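PDB 6HUN: ribulose bisphosphate carboxylase from Hyperthermus butylicus DSM 5456, which probably catalyses the addition of carbon dioxide and water to ribulose 1,5-bisphosphate, giving two molecules of 3-phosphoglycerate, in an archaeal route of AMP breakdown. Local coordinates for residues Arg169-Thr174 against Asp399-Val404; Lys155-Val160 against Pro375-Ala380; Ala291-Arg296 against Val324-Val329. One frame throughout, in Å; residues are numbered along the deposited sequence.

Interaction 1: Arg169-Thr174 against Asp399-Val404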
# COMPACT_ATOMS: atom_id res chain seq x y z
N ARG A 169 3.54 32.83 10.21
CA ARG A 169 3.82 31.89 11.29
C ARG A 169 3.51 30.46 10.87
O ARG A 169 2.83 30.23 9.87
CB ARG A 169 3.01 32.27 12.53
CG ARG A 169 1.52 32.13 12.38
CD ARG A 169 0.88 32.17 13.73
NE ARG A 169 -0.56 32.35 13.69
CZ ARG A 169 -1.42 31.34 13.55
NH1 ARG A 169 -0.97 30.09 13.43
NH2 ARG A 169 -2.72 31.60 13.53
N PRO A 170 4.01 29.47 11.63
CA PRO A 170 3.55 28.09 11.41
C PRO A 170 2.07 27.94 11.70
O PRO A 170 1.50 28.62 12.56
CB PRO A 170 4.38 27.26 12.41
CG PRO A 170 5.51 28.13 12.84
CD PRO A 170 5.07 29.56 12.68
N ILE A 171 1.44 27.00 11.01
CA ILE A 171 0.04 26.73 11.28
C ILE A 171 -0.05 25.64 12.34
O ILE A 171 0.76 24.71 12.36
CB ILE A 171 -0.65 26.34 9.95
CG1 ILE A 171 -0.68 27.57 9.02
CG2 ILE A 171 -2.03 25.70 10.19
CD1 ILE A 171 -1.23 27.23 7.64
N LEU A 172 -1.07 25.70 13.19
CA LEU A 172 -1.24 24.77 14.30
C LEU A 172 -2.44 23.85 14.10
O LEU A 172 -3.52 24.30 13.71
CB LEU A 172 -1.40 25.53 15.61
CG LEU A 172 -0.23 26.52 15.79
CD1 LEU A 172 -0.57 27.56 16.85
CD2 LEU A 172 1.07 25.80 16.07
N ALA A 173 -2.26 22.57 14.44
CA ALA A 173 -3.32 21.56 14.34
C ALA A 173 -3.37 20.73 15.62
O ALA A 173 -2.36 20.54 16.29
CB ALA A 173 -3.06 20.65 13.13
N THR A 174 -4.57 20.24 15.97
CA THR A 174 -4.76 19.36 17.14
C THR A 174 -5.72 18.24 16.80
O THR A 174 -6.81 18.51 16.30
CB THR A 174 -5.32 20.12 18.34
OG1 THR A 174 -4.34 21.03 18.81
CG2 THR A 174 -5.68 19.14 19.49
N ASP A 399 7.58 27.50 7.64
CA ASP A 399 6.58 26.92 6.74
C ASP A 399 6.34 25.45 7.09
O ASP A 399 6.75 24.52 6.38
CB ASP A 399 7.00 27.10 5.28
CG ASP A 399 6.68 28.49 4.74
OD1 ASP A 399 5.90 29.23 5.38
OD2 ASP A 399 7.23 28.83 3.67
N ILE A 400 5.65 25.26 8.22
CA ILE A 400 5.30 23.94 8.74
C ILE A 400 3.92 24.01 9.36
O ILE A 400 3.45 25.07 9.78
CB ILE A 400 6.29 23.43 9.83
CG1 ILE A 400 6.28 24.37 11.04
CG2 ILE A 400 7.68 23.34 9.27
CD1 ILE A 400 7.27 23.96 12.15
N ILE A 401 3.32 22.84 9.52
CA ILE A 401 2.17 22.65 10.39
C ILE A 401 2.65 21.89 11.61
O ILE A 401 3.31 20.86 11.48
CB ILE A 401 1.05 21.89 9.66
CG1 ILE A 401 0.60 22.68 8.43
CG2 ILE A 401 -0.09 21.63 10.66
CD1 ILE A 401 -0.20 21.75 7.45
N MET A 402 2.43 22.45 12.82
CA MET A 402 2.75 21.71 14.03
C MET A 402 1.51 21.10 14.63
O MET A 402 0.50 21.77 14.84
CB MET A 402 3.42 22.64 15.05
CG MET A 402 4.23 23.68 14.37
SD MET A 402 5.33 24.65 15.54
CE MET A 402 6.43 23.35 15.93
N GLN A 403 1.58 19.81 14.92
CA GLN A 403 0.50 19.17 15.62
C GLN A 403 0.81 19.22 17.11
O GLN A 403 1.85 18.73 17.56
CB GLN A 403 0.35 17.75 15.10
CG GLN A 403 -0.89 17.09 15.50
CD GLN A 403 -0.95 15.73 14.86
OE1 GLN A 403 -0.81 15.63 13.66
NE2 GLN A 403 -1.10 14.67 15.66
N VAL A 404 -0.07 19.86 17.87
CA VAL A 404 0.32 20.21 19.23
C VAL A 404 -0.76 19.75 20.18
O VAL A 404 -1.12 20.48 21.12
CB VAL A 404 0.58 21.73 19.42
CG1 VAL A 404 1.86 22.16 18.73
CG2 VAL A 404 -0.61 22.61 18.95
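The closing seam of a TIM barrel is made by strands 171-174 and 401-403, the first and last of eight, which run parallel with Ile-171 level with Ile-401, Leu-172 with Met-402 and Ala-173 with Gln-403. Ile-171 donates from N to Ile-400 O (3.0 Å) and accepts Met-402 N at its own O (2.8 Å). Two residues on, Ala-173 repeats the pattern, N to Met-402 O and O from Val-404 N, both at 2.9 Å. On the face turned into the barrel, Ile-401 has CG1 beside the backbone N (chi1 -60°), which puts CG2 anti to that N and 4.0 Å from Ala-173 CB. On the other face Leu-172 and Met-402 lie side by side, CD2 to CB 4.1 Å, toward helices 415-431 and 389-396. Just ahead of the strands, Pro-170 CB bears on Ile-400 CG1 (3.7 Å). Gln-403 extends from the inner face so that OE1 accepts from Lys-203 NZ, on the lysine predicted to carry the magnesium-binding carbamate. The chemistry thus divides: four backbone bonds fix the seam and apolar side chains pack both faces, while the Gln-403 amide carries polar chemistry toward the predicted metal site.

Interaction 2: Lys155-Val160 against Pro375-Ala380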
# COMPACT_ATOMS: atom_id res chain seq x y z
N LYS A 155 -3.24 23.31 -3.78
CA LYS A 155 -3.10 24.59 -3.07
C LYS A 155 -1.68 24.91 -2.69
O LYS A 155 -1.22 26.03 -2.93
CB LYS A 155 -3.97 24.60 -1.81
CG LYS A 155 -5.50 24.52 -2.09
CD LYS A 155 -5.94 25.77 -2.77
CE LYS A 155 -7.41 25.65 -3.13
NZ LYS A 155 -7.87 27.00 -3.50
N GLY A 156 -0.95 23.93 -2.20
CA GLY A 156 0.41 24.13 -1.73
C GLY A 156 0.46 24.99 -0.46
O GLY A 156 -0.56 25.38 0.12
N ILE A 157 1.69 25.29 -0.04
CA ILE A 157 1.90 26.15 1.12
C ILE A 157 1.13 27.46 0.96
O ILE A 157 0.37 27.90 1.84
CB ILE A 157 3.39 26.40 1.28
CG1 ILE A 157 4.06 25.02 1.64
CG2 ILE A 157 3.63 27.41 2.42
CD1 ILE A 157 5.58 25.13 1.92
N GLN A 158 1.31 28.11 -0.17
CA GLN A 158 0.74 29.46 -0.30
C GLN A 158 -0.77 29.41 -0.38
O GLN A 158 -1.45 30.28 0.18
CB GLN A 158 1.37 30.18 -1.48
CG GLN A 158 2.86 30.60 -1.24
CD GLN A 158 3.22 31.24 0.14
OE1 GLN A 158 2.55 32.16 0.64
NE2 GLN A 158 4.30 30.76 0.73
N GLY A 159 -1.34 28.39 -1.04
CA GLY A 159 -2.79 28.33 -1.10
C GLY A 159 -3.43 28.01 0.23
O GLY A 159 -4.53 28.50 0.51
N VAL A 160 -2.77 27.19 1.07
CA VAL A 160 -3.29 26.91 2.40
C VAL A 160 -3.16 28.16 3.27
O VAL A 160 -4.07 28.49 4.06
CB VAL A 160 -2.53 25.74 3.02
CG1 VAL A 160 -2.83 25.58 4.53
CG2 VAL A 160 -2.81 24.39 2.13
N PRO A 375 4.93 23.50 -3.69
CA PRO A 375 5.47 22.94 -2.45
C PRO A 375 4.39 22.46 -1.49
O PRO A 375 3.26 22.93 -1.47
CB PRO A 375 6.27 24.10 -1.84
CG PRO A 375 5.61 25.31 -2.38
CD PRO A 375 5.08 24.98 -3.78
N VAL A 376 4.79 21.54 -0.63
CA VAL A 376 3.92 20.86 0.33
C VAL A 376 4.26 21.39 1.73
O VAL A 376 5.42 21.56 2.03
CB VAL A 376 4.19 19.33 0.24
CG1 VAL A 376 3.51 18.64 1.39
CG2 VAL A 376 3.63 18.84 -1.15
N PHE A 377 3.25 21.50 2.62
CA PHE A 377 3.50 21.79 4.06
C PHE A 377 4.01 20.55 4.78
O PHE A 377 3.26 19.59 4.93
CB PHE A 377 2.22 22.24 4.76
CG PHE A 377 2.10 23.72 4.99
CD1 PHE A 377 3.08 24.44 5.73
CD2 PHE A 377 1.00 24.40 4.51
CE1 PHE A 377 2.96 25.82 5.97
CE2 PHE A 377 0.87 25.76 4.71
CZ PHE A 377 1.84 26.48 5.41
N PRO A 378 5.22 20.55 5.31
CA PRO A 378 5.63 19.46 6.19
C PRO A 378 4.86 19.60 7.49
O PRO A 378 4.60 20.72 7.97
CB PRO A 378 7.14 19.71 6.44
CG PRO A 378 7.53 20.75 5.48
CD PRO A 378 6.29 21.53 5.07
N VAL A 379 4.51 18.46 8.06
CA VAL A 379 3.82 18.42 9.34
C VAL A 379 4.78 17.87 10.39
O VAL A 379 5.40 16.82 10.19
CB VAL A 379 2.56 17.56 9.23
CG1 VAL A 379 1.92 17.37 10.61
CG2 VAL A 379 1.63 18.19 8.16
N ALA A 380 4.92 18.62 11.48
CA ALA A 380 5.76 18.17 12.60
C ALA A 380 4.88 17.73 13.75
O ALA A 380 3.83 18.33 14.03
CB ALA A 380 6.69 19.30 13.04
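Gly-156 brings its backbone hard against Pro-375, CA lying 3.1 Å from Pro-375 O; any side chain at this glycine would be pushed close to the same oxygen. The start of the segment thus sits beside the approach to strand 377-380. Ile-157 carries most of the contact. Its N donates to Pro-375 O at 3.2 Å, a bent bond from above the carbonyl plane, 41° out of it and not on a lone pair. The two branches of its side chain then part. CD1 reaches Val-376 O (3.6 Å) and, with the two side chains crossing at about a right angle, Pro-375 CB (4.0 Å). CG2 settles over one face of the Phe-377 ring in a CH-pi contact, 4.0 Å from the centroid and 25° off the normal, displaced toward CZ. One turn later comes Val-160, whose N is hydrogen-bonded to Gly-156 O: its CB lies at the edge of the same ring, in the ring plane, and its CG1 is 3.7 Å from Phe-377 CE2. A chi1 of -102°, well off a staggered value, sets the Phe-377 ring with one face under Ile-157 CG2 and its rim against Val-160. The arrangement is that of a TIM barrel covered, at the end where its strands begin, by a helix, here 156-164, which precedes the first strand and packs on residues at the start of strand 377-380.

Interaction 3: Ala291-Arg296 against Val324-Val329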
# COMPACT_ATOMS: atom_id res chain seq x y z
N ALA A 291 -7.99 21.63 -0.27
CA ALA A 291 -6.64 21.16 0.02
C ALA A 291 -6.74 19.76 0.64
O ALA A 291 -7.75 19.40 1.26
CB ALA A 291 -5.93 22.12 1.01
N ILE A 292 -5.64 18.97 0.54
CA ILE A 292 -5.60 17.59 1.00
C ILE A 292 -4.50 17.41 2.01
O ILE A 292 -3.33 17.68 1.70
CB ILE A 292 -5.32 16.60 -0.14
CG1 ILE A 292 -6.44 16.75 -1.22
CG2 ILE A 292 -5.13 15.11 0.45
CD1 ILE A 292 -6.19 15.85 -2.37
N HIS A 293 -4.86 16.88 3.17
CA HIS A 293 -3.88 16.44 4.15
C HIS A 293 -3.63 14.95 3.92
O HIS A 293 -4.54 14.13 4.11
CB HIS A 293 -4.41 16.69 5.56
CG HIS A 293 -3.42 16.36 6.64
ND1 HIS A 293 -2.82 17.33 7.41
CD2 HIS A 293 -2.94 15.18 7.07
CE1 HIS A 293 -2.03 16.75 8.29
NE2 HIS A 293 -2.05 15.45 8.09
N GLY A 294 -2.41 14.58 3.55
CA GLY A 294 -2.11 13.15 3.40
C GLY A 294 -1.57 12.50 4.67
O GLY A 294 -0.56 12.96 5.24
N HIS A 295 -2.27 11.49 5.20
CA HIS A 295 -1.82 10.82 6.41
C HIS A 295 -1.04 9.59 5.96
O HIS A 295 -1.53 8.83 5.15
CB HIS A 295 -3.01 10.42 7.28
CG HIS A 295 -2.60 10.01 8.65
ND1 HIS A 295 -1.95 8.81 8.89
CD2 HIS A 295 -2.60 10.69 9.83
CE1 HIS A 295 -1.64 8.74 10.18
NE2 HIS A 295 -2.03 9.86 10.78
N ARG A 296 0.13 9.36 6.52
CA ARG A 296 0.95 8.26 5.99
C ARG A 296 0.84 6.94 6.76
O ARG A 296 1.73 6.10 6.63
CB ARG A 296 2.42 8.70 5.96
CG ARG A 296 2.85 9.22 7.36
CD ARG A 296 4.41 9.57 7.41
NE ARG A 296 4.85 9.77 8.79
CZ ARG A 296 6.11 9.72 9.20
NH1 ARG A 296 7.10 9.52 8.31
NH2 ARG A 296 6.39 9.86 10.49
N VAL A 324 -0.85 15.69 -2.41
CA VAL A 324 -1.16 16.19 -1.06
C VAL A 324 -0.69 17.63 -0.94
O VAL A 324 0.25 18.08 -1.61
CB VAL A 324 -0.54 15.30 0.04
CG1 VAL A 324 -0.92 13.77 -0.22
CG2 VAL A 324 0.93 15.46 0.07
N ASP A 325 -1.39 18.40 -0.09
CA ASP A 325 -0.91 19.73 0.27
C ASP A 325 -0.14 19.73 1.58
O ASP A 325 0.59 20.71 1.86
CB ASP A 325 -2.07 20.69 0.42
CG ASP A 325 -2.82 20.87 -0.89
OD1 ASP A 325 -2.27 21.54 -1.77
OD2 ASP A 325 -3.88 20.25 -1.04
N HIS A 326 -0.31 18.69 2.40
CA HIS A 326 0.41 18.58 3.66
C HIS A 326 0.86 17.13 3.83
O HIS A 326 0.14 16.20 3.47
CB HIS A 326 -0.41 18.85 4.94
CG HIS A 326 -1.42 19.94 4.87
ND1 HIS A 326 -2.52 19.94 5.71
CD2 HIS A 326 -1.47 21.11 4.18
CE1 HIS A 326 -3.21 21.06 5.53
NE2 HIS A 326 -2.60 21.78 4.61
N VAL A 327 2.03 16.91 4.45
CA VAL A 327 2.43 15.50 4.67
C VAL A 327 3.39 15.44 5.85
O VAL A 327 4.19 16.35 6.08
CB VAL A 327 3.05 14.86 3.40
CG1 VAL A 327 4.47 15.32 3.20
CG2 VAL A 327 3.09 13.26 3.56
N HIS A 328 3.29 14.38 6.63
CA HIS A 328 4.12 14.28 7.82
C HIS A 328 5.51 13.79 7.39
O HIS A 328 5.62 12.82 6.64
CB HIS A 328 3.47 13.30 8.80
CG HIS A 328 3.97 13.38 10.20
ND1 HIS A 328 5.27 13.08 10.54
CD2 HIS A 328 3.34 13.71 11.35
CE1 HIS A 328 5.43 13.24 11.84
NE2 HIS A 328 4.27 13.62 12.36
N VAL A 329 6.55 14.45 7.89
CA VAL A 329 7.93 14.16 7.53
C VAL A 329 8.67 13.43 8.62
O VAL A 329 9.91 13.22 8.50
CB VAL A 329 8.70 15.46 7.18
CG1 VAL A 329 8.17 16.03 5.90
CG2 VAL A 329 8.59 16.49 8.28
O HOH W 1 1.49 12.30 6.42
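Strands 291-295 and 326-328, the fifth and sixth of the TIM barrel, run parallel with axes 5.0 Å apart, and Ile-292 O takes two amides in its carbonyl plane, Asp-325 N at 2.7 Å and the more distant His-326 N. Gly-294 N then donates to His-326 O (3.0 Å). At this glycine a side chain would run into Val-324 CG1.

Asp-325 folds its carboxylate back over the start of the first strand: OD2 receives Ile-292 N at 2.7 Å on its anti lone pair, while OD1 accepts from the amides of Lys-155 and Gly-156. The carboxylate thus grips three backbone amides. On the inner face, His-293 and His-326 meet through their ND1 atoms, hydrogen-bonded at 3.1 Å. The His-293 nitrogen lies at the edge of the His-326 ring, near its plane, and the two rings stand at 88°. His-293 also comes within about 3 Å (nearest atoms) of a bound calcium ion.

At the C-terminal end of the strands lie Arg-296 and His-328, both predicted to bind substrate. Arg-296 CG sits between the backbone N and carbonyl carbon (chi1 53°), and the chain, extended to NE, brings the guanidinium to His-328. Guanidinium and ring are nearly parallel, 10° apart, but offset, with ND1 over one guanidinium face. Arg-296 NH2 is 3.4 Å from His-328 ND1, at a poor hydrogen-bonding angle; ND1 instead accepts from Gly-330 N, and NE2 is hydrogen-bonded to Ser-381 OG. With an alanine here the guanidinium would be gone, and His-328 ND1 would probably lose the flat group it lies over, and the predicted substrate site one positive charge. A water connects the strand ends, accepting from His-328 N at 2.8 Å and lying unusually close to Gly-294 O.

All three contacts belong to one eight-stranded parallel barrel. Interaction 1 joins its first and last strands, interaction 3 its fifth and sixth, and interaction 2 lays helix 156-164 against strand 377-380, the seventh. The centres of interactions 1 and 2 are about 11 Å apart. Those of interactions 2 and 3 are about 8 Å apart, and those of interactions 1 and 3 about 13 Å. Strand 377-380 lies between 326-328 and 401-403, and so links the other two contacts within the sheet. Along the chain the segments of interactions 1 and 2 alternate, and interaction 3 is nested inside both loops. The contacts thereby join sequence-distant pieces of one closed barrel, with predicted metal- and substrate-binding residues at or near the C-terminal strand ends.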